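Local atomic coordinates of Tae4 (PDB entry 6IJF), a protein that probably acts as a type VI secretion amidase effector, cutting peptide links in the peptidoglycan of rival bacteria. Residues A55-G60 and A76-E81; G117-N122 and T143-A148; L29-E32 and F38-N41. All coordinates share one frame; numbering follows the deposited sequence.

Contact 1: residues A55-G60 and A76-E81; sequences AFVKSG and AGKGIE
Lys78 is where segment 76-81 first meets helix 48-58, and it does so with its aliphatic base: its CB lies 3.6 Å from Val57 CG1, and its CG lies 3.8 Å from the same methyl. The two side chains pass at a slant. A bend at the second torsion (chi2 -69°) then turns the rest of the lysine aside, so the chain covers the valine near its root and carries its ammonium group away from the helix; the residue as a whole is exposed.

Gly79, next in sequence, has no side chain and offers its carbonyl instead. Val57 CG2 presses on Gly79 O at 3.4 Å, a polar atom that this contact buries and that has no partner in the model. Val57 reaches both neighbours by splitting its branches: with CG1 anti to its own backbone N (chi1 167°), one methyl serves Lys78 and the other serves the glycine oxygen. Gly79 N is hydrogen-bonded to Asn62 OD1.

Ile80 stays a little farther from Val57, 4.6 Å from Ile80 CD1 to Val57 CG2, and spends its side chain on Ile50, Ser53 and Ile54 one and two turns back along the same helix. Glu81 continues the attachment through its backbone N, which bonds to Ser53 OG.

Beyond the valine a Schellman motif ends the helix: Gly60, at positive phi, is its C-prime residue, with Gly60 N bonded to Val57 O at 2.8 Å and Ile61 N to Phe56 O. The whole is a two-stranded antiparallel hairpin (68-69 with 79-80) laid against the last turns of a helix, in a domain whose family belongs to the papain-like peptidase clan CA.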
ATOM      1  N   ALA C  55       8.212  -9.951 -25.829  1.00 38.24           N
ATOM      2  CA  ALA C  55       7.257 -11.059 -25.654  1.00 38.36           C
ATOM      3  C   ALA C  55       6.761 -11.540 -27.036  1.00 36.90           C
ATOM      4  O   ALA C  55       6.728 -12.783 -27.276  1.00 36.78           O
ATOM      5  CB  ALA C  55       6.126 -10.647 -24.750  1.00 40.01           C
ATOM      6  N   PHE C  56       6.391 -10.610 -27.914  1.00 39.20           N
ATOM      7  CA  PHE C  56       5.869 -10.935 -29.277  1.00 39.94           C
ATOM      8  C   PHE C  56       6.989 -11.561 -30.131  1.00 40.25           C
ATOM      9  O   PHE C  56       6.798 -12.684 -30.648  1.00 39.95           O
ATOM     10  CB  PHE C  56       5.231  -9.708 -29.935  1.00 42.43           C
ATOM     11  CG  PHE C  56       3.776  -9.530 -29.557  1.00 39.65           C
ATOM     12  CD1 PHE C  56       2.798 -10.268 -30.183  1.00 43.46           C
ATOM     13  CD2 PHE C  56       3.400  -8.711 -28.507  1.00 43.75           C
ATOM     14  CE1 PHE C  56       1.455 -10.144 -29.831  1.00 41.51           C
ATOM     15  CE2 PHE C  56       2.066  -8.585 -28.142  1.00 45.87           C
ATOM     16  CZ  PHE C  56       1.094  -9.288 -28.825  1.00 40.65           C
ATOM     17  N   VAL C  57       8.124 -10.884 -30.231  1.00 43.15           N
ATOM     18  CA  VAL C  57       9.293 -11.373 -31.018  1.00 47.45           C
ATOM     19  C   VAL C  57       9.635 -12.798 -30.598  1.00 47.87           C
ATOM     20  O   VAL C  57       9.718 -13.651 -31.468  1.00 43.35           O
ATOM     21  CB  VAL C  57      10.499 -10.451 -30.838  1.00 44.58           C
ATOM     22  CG1 VAL C  57      11.768 -11.101 -31.361  1.00 45.65           C
ATOM     23  CG2 VAL C  57      10.250  -9.119 -31.500  1.00 42.74           C
ATOM     24  N   LYS C  58       9.779 -13.067 -29.302  1.00 41.06           N
ATOM     25  CA  LYS C  58      10.214 -14.416 -28.830  1.00 42.71           C
ATOM     26  C   LYS C  58       9.109 -15.435 -29.089  1.00 43.53           C
ATOM     27  O   LYS C  58       9.413 -16.653 -29.096  1.00 44.86           O
ATOM     28  CB  LYS C  58      10.593 -14.380 -27.352  1.00 39.59           C
ATOM     29  CG  LYS C  58      11.922 -13.696 -27.106  1.00 40.51           C
ATOM     30  CD  LYS C  58      12.373 -13.898 -25.693  1.00 45.03           C
ATOM     31  CE  LYS C  58      13.634 -13.122 -25.411  1.00 44.48           C
ATOM     32  NZ  LYS C  58      14.139 -13.452 -24.065  1.00 47.77           N
ATOM     33  N   SER C  59       7.873 -14.979 -29.309  1.00 39.13           N
ATOM     34  CA  SER C  59       6.732 -15.873 -29.632  1.00 43.93           C
ATOM     35  C   SER C  59       6.618 -16.005 -31.161  1.00 44.69           C
ATOM     36  O   SER C  59       5.644 -16.582 -31.605  1.00 46.75           O
ATOM     37  CB  SER C  59       5.440 -15.401 -28.997  1.00 41.86           C
ATOM     38  OG  SER C  59       5.601 -15.213 -27.598  1.00 43.57           O
ATOM     39  N   GLY C  60       7.566 -15.457 -31.922  1.00 43.83           N
ATOM     40  CA  GLY C  60       7.636 -15.624 -33.391  1.00 53.34           C
ATOM     41  C   GLY C  60       6.820 -14.577 -34.131  1.00 55.00           C
ATOM     42  O   GLY C  60       6.504 -14.794 -35.300  1.00 55.33           O
ATOM     43  N   ALA C  76      18.639 -11.127 -32.700  1.00 46.70           N
ATOM     44  CA  ALA C  76      19.343  -9.968 -33.306  1.00 49.86           C
ATOM     45  C   ALA C  76      18.667  -9.601 -34.639  1.00 50.54           C
ATOM     46  O   ALA C  76      18.280 -10.508 -35.371  1.00 46.60           O
ATOM     47  CB  ALA C  76      20.815 -10.249 -33.486  1.00 57.25           C
ATOM     48  N   GLY C  77      18.448  -8.314 -34.884  1.00 53.22           N
ATOM     49  CA  GLY C  77      17.780  -7.815 -36.102  1.00 56.33           C
ATOM     50  C   GLY C  77      16.272  -7.699 -35.942  1.00 56.47           C
ATOM     51  O   GLY C  77      15.684  -6.976 -36.751  1.00 53.31           O
ATOM     52  N   LYS C  78      15.626  -8.370 -34.977  1.00 56.73           N
ATOM     53  CA  LYS C  78      14.142  -8.282 -34.859  1.00 51.64           C
ATOM     54  C   LYS C  78      13.743  -6.908 -34.301  1.00 45.69           C
ATOM     55  O   LYS C  78      14.545  -6.313 -33.580  1.00 46.31           O
ATOM     56  CB  LYS C  78      13.599  -9.431 -34.008  1.00 49.85           C
ATOM     57  CG  LYS C  78      13.836 -10.814 -34.577  1.00 57.86           C
ATOM     58  CD  LYS C  78      13.008 -11.063 -35.834  1.00 57.23           C
ATOM     59  CE  LYS C  78      13.084 -12.505 -36.281  1.00 59.46           C
ATOM     60  NZ  LYS C  78      12.436 -12.678 -37.596  1.00 65.86           N
ATOM     61  N   GLY C  79      12.545  -6.417 -34.631  1.00 48.79           N
ATOM     62  CA  GLY C  79      12.098  -5.045 -34.298  1.00 46.98           C
ATOM     63  C   GLY C  79      11.557  -4.911 -32.871  1.00 43.52           C
ATOM     64  O   GLY C  79      10.903  -5.854 -32.378  1.00 57.27           O
ATOM     65  N   ILE C  80      11.881  -3.793 -32.216  1.00 45.60           N
ATOM     66  CA  ILE C  80      11.374  -3.357 -30.879  1.00 50.67           C
ATOM     67  C   ILE C  80      10.733  -1.982 -31.087  1.00 47.85           C
ATOM     68  O   ILE C  80      11.442  -1.070 -31.560  1.00 51.39           O
ATOM     69  CB  ILE C  80      12.503  -3.231 -29.824  1.00 45.80           C
ATOM     70  CG1 ILE C  80      13.197  -4.545 -29.459  1.00 48.15           C
ATOM     71  CG2 ILE C  80      12.005  -2.512 -28.579  1.00 51.22           C
ATOM     72  CD1 ILE C  80      12.286  -5.681 -29.140  1.00 51.47           C
ATOM     73  N   GLU C  81       9.483  -1.797 -30.676  1.00 46.39           N
ATOM     74  CA  GLU C  81       8.886  -0.434 -30.588  1.00 41.61           C
ATOM     75  C   GLU C  81       9.067   0.075 -29.165  1.00 47.82           C
ATOM     76  O   GLU C  81       8.601  -0.609 -28.215  1.00 48.92           O
ATOM     77  CB  GLU C  81       7.415  -0.474 -31.005  1.00 43.72           C
ATOM     78  CG  GLU C  81       6.731   0.884 -30.991  1.00 50.17           C
ATOM     79  CD  GLU C  81       7.544   1.976 -31.692  1.00 48.63           C
ATOM     80  OE1 GLU C  81       7.675   1.924 -32.922  1.00 52.45           O
ATOM     81  OE2 GLU C  81       8.084   2.872 -30.987  1.00 50.05           O
TER

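Contact 2: residues G117-N122 and T143-A148; sequences GVVAFN and TQCASA
Phe121 and Val119 of strand 116-122 reach Cys145 of strand 144-145, outermost within this chain, on one side of the antiparallel sheet, passing over the intervening strand 131-137; the sheet suits a clan CA, papain-like domain.

The sulfur-aromatic contact dominates. Cys145 SG sits beside the Phe121 ring at its edge, 4.9 Å from the centroid and 83° off the ring normal, and comes nearest at Phe121 CZ. This sulfur is half of the Cys145-Cys149 disulfide, so a covalent link fixes the group that the phenyl edge meets.

Apolar packing completes the cluster. Val119 CG1 approaches Cys145 SG at 4.1 Å, placed there by a first torsion (chi1 61°) that sets this methyl between the backbone N and the carbonyl carbon. The other methyl, CG2, lies 3.8 Å above one face of the Phe121 ring, toward its rim.

Polar bonds fasten the backbone that follows Cys145. Ser147 N and Ala148 N both donate to Asp134 OD2 on strand 131-137, between the two; Asp134 belongs, with Cys48 and His132, to a geometry consistent with a Cys-His-Asp triad. Away from the core, Gln144 NE2 bonds to the backbone of another protein chain.

At the far end of the contact, Ala148 O approaches Phe121 CE2 obliquely at 4.0 Å.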
ATOM      1  N   GLY C 117      -5.119 -11.165 -21.770  1.00 36.02           N
ATOM      2  CA  GLY C 117      -4.725 -10.510 -23.024  1.00 37.64           C
ATOM      3  C   GLY C 117      -3.766  -9.373 -22.832  1.00 33.77           C
ATOM      4  O   GLY C 117      -2.982  -9.393 -21.864  1.00 39.04           O
ATOM      5  N   VAL C 118      -3.743  -8.474 -23.801  1.00 35.91           N
ATOM      6  CA  VAL C 118      -2.855  -7.284 -23.803  1.00 36.94           C
ATOM      7  C   VAL C 118      -3.706  -6.115 -23.342  1.00 33.14           C
ATOM      8  O   VAL C 118      -4.897  -6.099 -23.681  1.00 36.97           O
ATOM      9  CB  VAL C 118      -2.261  -7.020 -25.200  1.00 36.14           C
ATOM     10  CG1 VAL C 118      -1.388  -5.783 -25.196  1.00 36.75           C
ATOM     11  CG2 VAL C 118      -1.509  -8.235 -25.715  1.00 40.39           C
ATOM     12  N   VAL C 119      -3.134  -5.209 -22.570  1.00 35.44           N
ATOM     13  CA  VAL C 119      -3.886  -4.049 -22.025  1.00 37.27           C
ATOM     14  C   VAL C 119      -3.049  -2.794 -22.237  1.00 34.11           C
ATOM     15  O   VAL C 119      -1.838  -2.851 -22.008  1.00 35.58           O
ATOM     16  CB  VAL C 119      -4.269  -4.245 -20.545  1.00 37.72           C
ATOM     17  CG1 VAL C 119      -3.053  -4.409 -19.648  1.00 37.48           C
ATOM     18  CG2 VAL C 119      -5.172  -3.118 -20.071  1.00 35.95           C
ATOM     19  N   ALA C 120      -3.705  -1.704 -22.612  1.00 34.60           N
ATOM     20  CA  ALA C 120      -3.105  -0.366 -22.740  1.00 35.14           C
ATOM     21  C   ALA C 120      -3.876   0.603 -21.859  1.00 35.33           C
ATOM     22  O   ALA C 120      -5.104   0.708 -22.020  1.00 41.04           O
ATOM     23  CB  ALA C 120      -3.128   0.049 -24.182  1.00 40.26           C
ATOM     24  N   PHE C 121      -3.166   1.223 -20.926  1.00 35.57           N
ATOM     25  CA  PHE C 121      -3.647   2.285 -20.017  1.00 37.40           C
ATOM     26  C   PHE C 121      -3.216   3.598 -20.655  1.00 44.79           C
ATOM     27  O   PHE C 121      -2.006   3.886 -20.644  1.00 36.64           O
ATOM     28  CB  PHE C 121      -3.088   2.093 -18.610  1.00 38.09           C
ATOM     29  CG  PHE C 121      -3.394   0.749 -17.990  1.00 36.28           C
ATOM     30  CD1 PHE C 121      -4.597   0.515 -17.329  1.00 36.01           C
ATOM     31  CD2 PHE C 121      -2.468  -0.275 -18.033  1.00 37.33           C
ATOM     32  CE1 PHE C 121      -4.862  -0.719 -16.761  1.00 34.76           C
ATOM     33  CE2 PHE C 121      -2.717  -1.496 -17.425  1.00 35.03           C
ATOM     34  CZ  PHE C 121      -3.920  -1.729 -16.810  1.00 35.21           C
ATOM     35  N   ASN C 122      -4.169   4.342 -21.223  1.00 43.07           N
ATOM     36  CA  ASN C 122      -3.871   5.562 -22.022  1.00 48.86           C
ATOM     37  C   ASN C 122      -4.014   6.813 -21.155  1.00 44.67           C
ATOM     38  O   ASN C 122      -5.068   6.947 -20.503  1.00 47.20           O
ATOM     39  CB  ASN C 122      -4.775   5.668 -23.244  1.00 45.10           C
ATOM     40  CG  ASN C 122      -4.815   4.388 -24.030  1.00 45.65           C
ATOM     41  OD1 ASN C 122      -5.868   3.744 -24.129  1.00 50.97           O
ATOM     42  ND2 ASN C 122      -3.666   3.965 -24.522  1.00 39.77           N
ATOM     43  N   THR C 143      -7.664  -8.074 -11.349  1.00 44.13           N
ATOM     44  CA  THR C 143      -6.823  -8.095 -12.573  1.00 47.52           C
ATOM     45  C   THR C 143      -5.364  -8.046 -12.112  1.00 48.41           C
ATOM     46  O   THR C 143      -5.068  -7.284 -11.174  1.00 57.52           O
ATOM     47  CB  THR C 143      -7.155  -6.963 -13.542  1.00 52.92           C
ATOM     48  OG1 THR C 143      -7.077  -5.742 -12.814  1.00 53.37           O
ATOM     49  CG2 THR C 143      -8.532  -7.132 -14.140  1.00 56.60           C
ATOM     50  N   GLN C 144      -4.523  -8.863 -12.708  1.00 39.67           N
ATOM     51  CA  GLN C 144      -3.085  -8.843 -12.422  1.00 44.07           C
ATOM     52  C   GLN C 144      -2.358  -8.581 -13.741  1.00 40.15           C
ATOM     53  O   GLN C 144      -2.420  -9.401 -14.662  1.00 38.43           O
ATOM     54  CB  GLN C 144      -2.637 -10.061 -11.590  1.00 55.66           C
ATOM     55  CG  GLN C 144      -2.059  -9.574 -10.246  1.00 67.32           C
ATOM     56  CD  GLN C 144      -2.358 -10.446  -9.052  1.00 78.06           C
ATOM     57  OE1 GLN C 144      -3.336 -11.187  -9.052  1.00 86.86           O
ATOM     58  NE2 GLN C 144      -1.506 -10.375  -8.035  1.00 68.91           N
ATOM     59  N   CYS C 145      -1.726  -7.421 -13.815  1.00 39.53           N
ATOM     60  CA  CYS C 145      -0.797  -7.078 -14.908  1.00 41.70           C
ATOM     61  C   CYS C 145       0.557  -7.695 -14.575  1.00 37.92           C
ATOM     62  O   CYS C 145       0.957  -7.734 -13.392  1.00 35.23           O
ATOM     63  CB  CYS C 145      -0.783  -5.573 -15.127  1.00 41.25           C
ATOM     64  SG  CYS C 145      -2.410  -4.913 -15.597  1.00 45.72           S
ATOM     65  N   ALA C 146       1.280  -8.074 -15.605  1.00 37.58           N
ATOM     66  CA  ALA C 146       2.610  -8.698 -15.493  1.00 39.45           C
ATOM     67  C   ALA C 146       3.615  -7.721 -14.876  1.00 36.54           C
ATOM     68  O   ALA C 146       4.457  -8.187 -14.071  1.00 37.68           O
ATOM     69  CB  ALA C 146       3.043  -9.205 -16.847  1.00 40.16           C
ATOM     70  N   SER C 147       3.553  -6.432 -15.227  1.00 36.48           N
ATOM     71  CA  SER C 147       4.461  -5.389 -14.696  1.00 31.80           C
ATOM     72  C   SER C 147       3.744  -4.383 -13.788  1.00 35.08           C
ATOM     73  O   SER C 147       4.264  -4.108 -12.685  1.00 37.96           O
ATOM     74  CB  SER C 147       5.178  -4.690 -15.798  1.00 35.91           C
ATOM     75  OG  SER C 147       6.219  -5.476 -16.282  1.00 35.19           O
ATOM     76  N   ALA C 148       2.610  -3.822 -14.198  1.00 35.40           N
ATOM     77  CA  ALA C 148       1.895  -2.804 -13.400  1.00 40.42           C
ATOM     78  C   ALA C 148       0.544  -2.509 -14.034  1.00 39.43           C
ATOM     79  O   ALA C 148       0.455  -2.566 -15.255  1.00 35.97           O
ATOM     80  CB  ALA C 148       2.743  -1.545 -13.365  1.00 42.40           C
TER

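Contact 3: residues L29-E32 and F38-N41; sequences LFTE and FIGN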
ATOM      1  N   LEU C  29      17.535  -6.423 -18.764  1.00 36.10           N
ATOM      2  CA  LEU C  29      16.729  -6.405 -20.016  1.00 35.83           C
ATOM      3  C   LEU C  29      17.580  -5.827 -21.167  1.00 37.22           C
ATOM      4  O   LEU C  29      17.590  -6.400 -22.278  1.00 37.19           O
ATOM      5  CB  LEU C  29      15.488  -5.554 -19.769  1.00 39.43           C
ATOM      6  CG  LEU C  29      14.604  -5.336 -20.988  1.00 39.48           C
ATOM      7  CD1 LEU C  29      13.779  -6.579 -21.271  1.00 38.74           C
ATOM      8  CD2 LEU C  29      13.706  -4.132 -20.789  1.00 43.45           C
ATOM      9  N   PHE C  30      18.204  -4.679 -20.941  1.00 37.85           N
ATOM     10  CA  PHE C  30      18.976  -3.946 -21.981  1.00 41.13           C
ATOM     11  C   PHE C  30      20.218  -4.777 -22.321  1.00 40.43           C
ATOM     12  O   PHE C  30      20.597  -4.815 -23.504  1.00 38.41           O
ATOM     13  CB  PHE C  30      19.306  -2.531 -21.496  1.00 43.51           C
ATOM     14  CG  PHE C  30      18.183  -1.525 -21.617  1.00 41.82           C
ATOM     15  CD1 PHE C  30      16.864  -1.925 -21.752  1.00 42.25           C
ATOM     16  CD2 PHE C  30      18.451  -0.170 -21.530  1.00 46.38           C
ATOM     17  CE1 PHE C  30      15.843  -0.989 -21.810  1.00 43.65           C
ATOM     18  CE2 PHE C  30      17.432   0.764 -21.611  1.00 47.32           C
ATOM     19  CZ  PHE C  30      16.124   0.355 -21.754  1.00 42.66           C
ATOM     20  N   THR C  31      20.835  -5.450 -21.329  1.00 42.60           N
ATOM     21  CA  THR C  31      22.001  -6.340 -21.600  1.00 41.09           C
ATOM     22  C   THR C  31      21.557  -7.461 -22.540  1.00 40.70           C
ATOM     23  O   THR C  31      22.253  -7.709 -23.532  1.00 43.87           O
ATOM     24  CB  THR C  31      22.660  -6.862 -20.322  1.00 43.26           C
ATOM     25  OG1 THR C  31      23.029  -5.699 -19.578  1.00 44.13           O
ATOM     26  CG2 THR C  31      23.890  -7.707 -20.605  1.00 45.39           C
ATOM     27  N   GLU C  32      20.412  -8.095 -22.295  1.00 36.96           N
ATOM     28  CA  GLU C  32      20.015  -9.269 -23.101  1.00 37.85           C
ATOM     29  C   GLU C  32      19.948  -8.844 -24.577  1.00 40.18           C
ATOM     30  O   GLU C  32      20.362  -9.647 -25.423  1.00 43.70           O
ATOM     31  CB  GLU C  32      18.694  -9.882 -22.637  1.00 38.72           C
ATOM     32  CG  GLU C  32      18.295 -11.098 -23.442  1.00 43.19           C
ATOM     33  CD  GLU C  32      17.019 -11.769 -22.988  1.00 47.66           C
ATOM     34  OE1 GLU C  32      16.640 -11.562 -21.806  1.00 45.68           O
ATOM     35  OE2 GLU C  32      16.437 -12.545 -23.792  1.00 49.16           O
ATOM     36  N   PHE C  38      22.237   2.387 -23.429  1.00 58.33           N
ATOM     37  CA  PHE C  38      21.027   3.180 -23.075  1.00 55.36           C
ATOM     38  C   PHE C  38      20.680   3.073 -21.579  1.00 51.61           C
ATOM     39  O   PHE C  38      19.679   3.719 -21.168  1.00 54.27           O
ATOM     40  CB  PHE C  38      19.827   2.748 -23.919  1.00 58.01           C
ATOM     41  CG  PHE C  38      19.965   2.959 -25.403  1.00 69.48           C
ATOM     42  CD1 PHE C  38      20.922   3.816 -25.934  1.00 75.79           C
ATOM     43  CD2 PHE C  38      19.099   2.327 -26.282  1.00 79.25           C
ATOM     44  CE1 PHE C  38      21.039   3.993 -27.304  1.00 76.97           C
ATOM     45  CE2 PHE C  38      19.210   2.499 -27.657  1.00 85.25           C
ATOM     46  CZ  PHE C  38      20.180   3.339 -28.160  1.00 84.00           C
ATOM     47  N   ILE C  39      21.374   2.244 -20.793  1.00 48.88           N
ATOM     48  CA  ILE C  39      20.995   2.023 -19.363  1.00 54.67           C
ATOM     49  C   ILE C  39      21.203   3.353 -18.637  1.00 56.19           C
ATOM     50  O   ILE C  39      22.336   3.819 -18.626  1.00 59.16           O
ATOM     51  CB  ILE C  39      21.774   0.864 -18.693  1.00 51.17           C
ATOM     52  CG1 ILE C  39      21.554  -0.464 -19.410  1.00 49.84           C
ATOM     53  CG2 ILE C  39      21.398   0.760 -17.218  1.00 52.69           C
ATOM     54  CD1 ILE C  39      22.491  -1.574 -18.968  1.00 49.64           C
ATOM     55  N   GLY C  40      20.133   3.965 -18.126  1.00 61.25           N
ATOM     56  CA  GLY C  40      20.210   5.233 -17.377  1.00 57.44           C
ATOM     57  C   GLY C  40      20.165   6.450 -18.281  1.00 60.91           C
ATOM     58  O   GLY C  40      20.154   7.566 -17.724  1.00 68.76           O
ATOM     59  N   ASN C  41      20.101   6.265 -19.608  1.00 59.12           N
ATOM     60  CA  ASN C  41      19.758   7.345 -20.567  1.00 58.70           C
ATOM     61  C   ASN C  41      18.283   7.682 -20.364  1.00 60.18           C
ATOM     62  O   ASN C  41      17.424   6.813 -20.490  1.00 54.05           O
ATOM     63  CB  ASN C  41      20.053   6.932 -22.014  1.00 60.79           C
ATOM     64  CG  ASN C  41      19.515   7.865 -23.083  1.00 62.41           C
ATOM     65  OD1 ASN C  41      18.521   8.565 -22.912  1.00 62.68           O
ATOM     66  ND2 ASN C  41      20.036   7.690 -24.274  1.00 66.22           N
TER
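Phe30, on helix 26-33, drives its ring edge into the backbone of a type II beta turn that runs from Phe38 to Asn41, in the loop leading toward helix 48-58.

The tight part gathers around this ring. Phe30 CE2 lies 3.7 Å from Phe38 O and 3.9 Å from Phe38 CB, and the peptide link formed by Phe38 C and Ile39 N sits at the ring edge, in its plane. The two phenylalanine side chains cross at about a right angle and touch through the CB of Phe38, because the rest of Phe38 leads away: its ring is stacked with Tyr44 and edge-to-face with Trp35. Phe30 also touches Tyr44 and, on helix 48-58, Ile50.

Ile39 spans the passage to the looser side. Its CG1, anti to the carbonyl carbon (chi1 -59°), packs on Phe30 CB at 3.7 Å, the two side chains sliding past each other in opposite directions. Toward Thr31 the packing across the two segments thins, although Ile39 also touches Gln26 and Arg27: the terminal methyl Ile39 CD1 comes no nearer to Thr31 than 4.2 Å, at OG1. That hydroxyl is occupied elsewhere, hydrogen-bonded to Arg27 O one turn earlier in its own helix, so with the methyl it shares only van der Waals contact.

On the solvent side the turn passes through Gly40, exposed and at positive phi, as the third position of a type II turn favours. The turn closes on Phe38 O, which lies at the Phe30 ring edge and accepts Asn41 N at 3.0 Å.

Contacts 1 and 2 are buried, whereas contact 3 is only partly buried, its centre about 17 Å from the centre of the chain; contact 2 lies nearest that centre. All three rest on packing across their segments, but with different chemistry: valine methyls against a lysine's alkyl base and a glycine carbonyl in contact 1, a disulfide sulfur beside an aromatic edge in contact 2, and an aromatic edge against a turn peptide in contact 3. Helix 48-58 joins them. It carries Val57 of contact 1, its Phe56 CZ meets Val118 CG2 at 4.2 Å on the strand of contact 2, and Lys58 NZ forms a 2.5 Å salt bridge with Glu32 OE2 on the helix of contact 3. Contacts 2 and 3 do not touch.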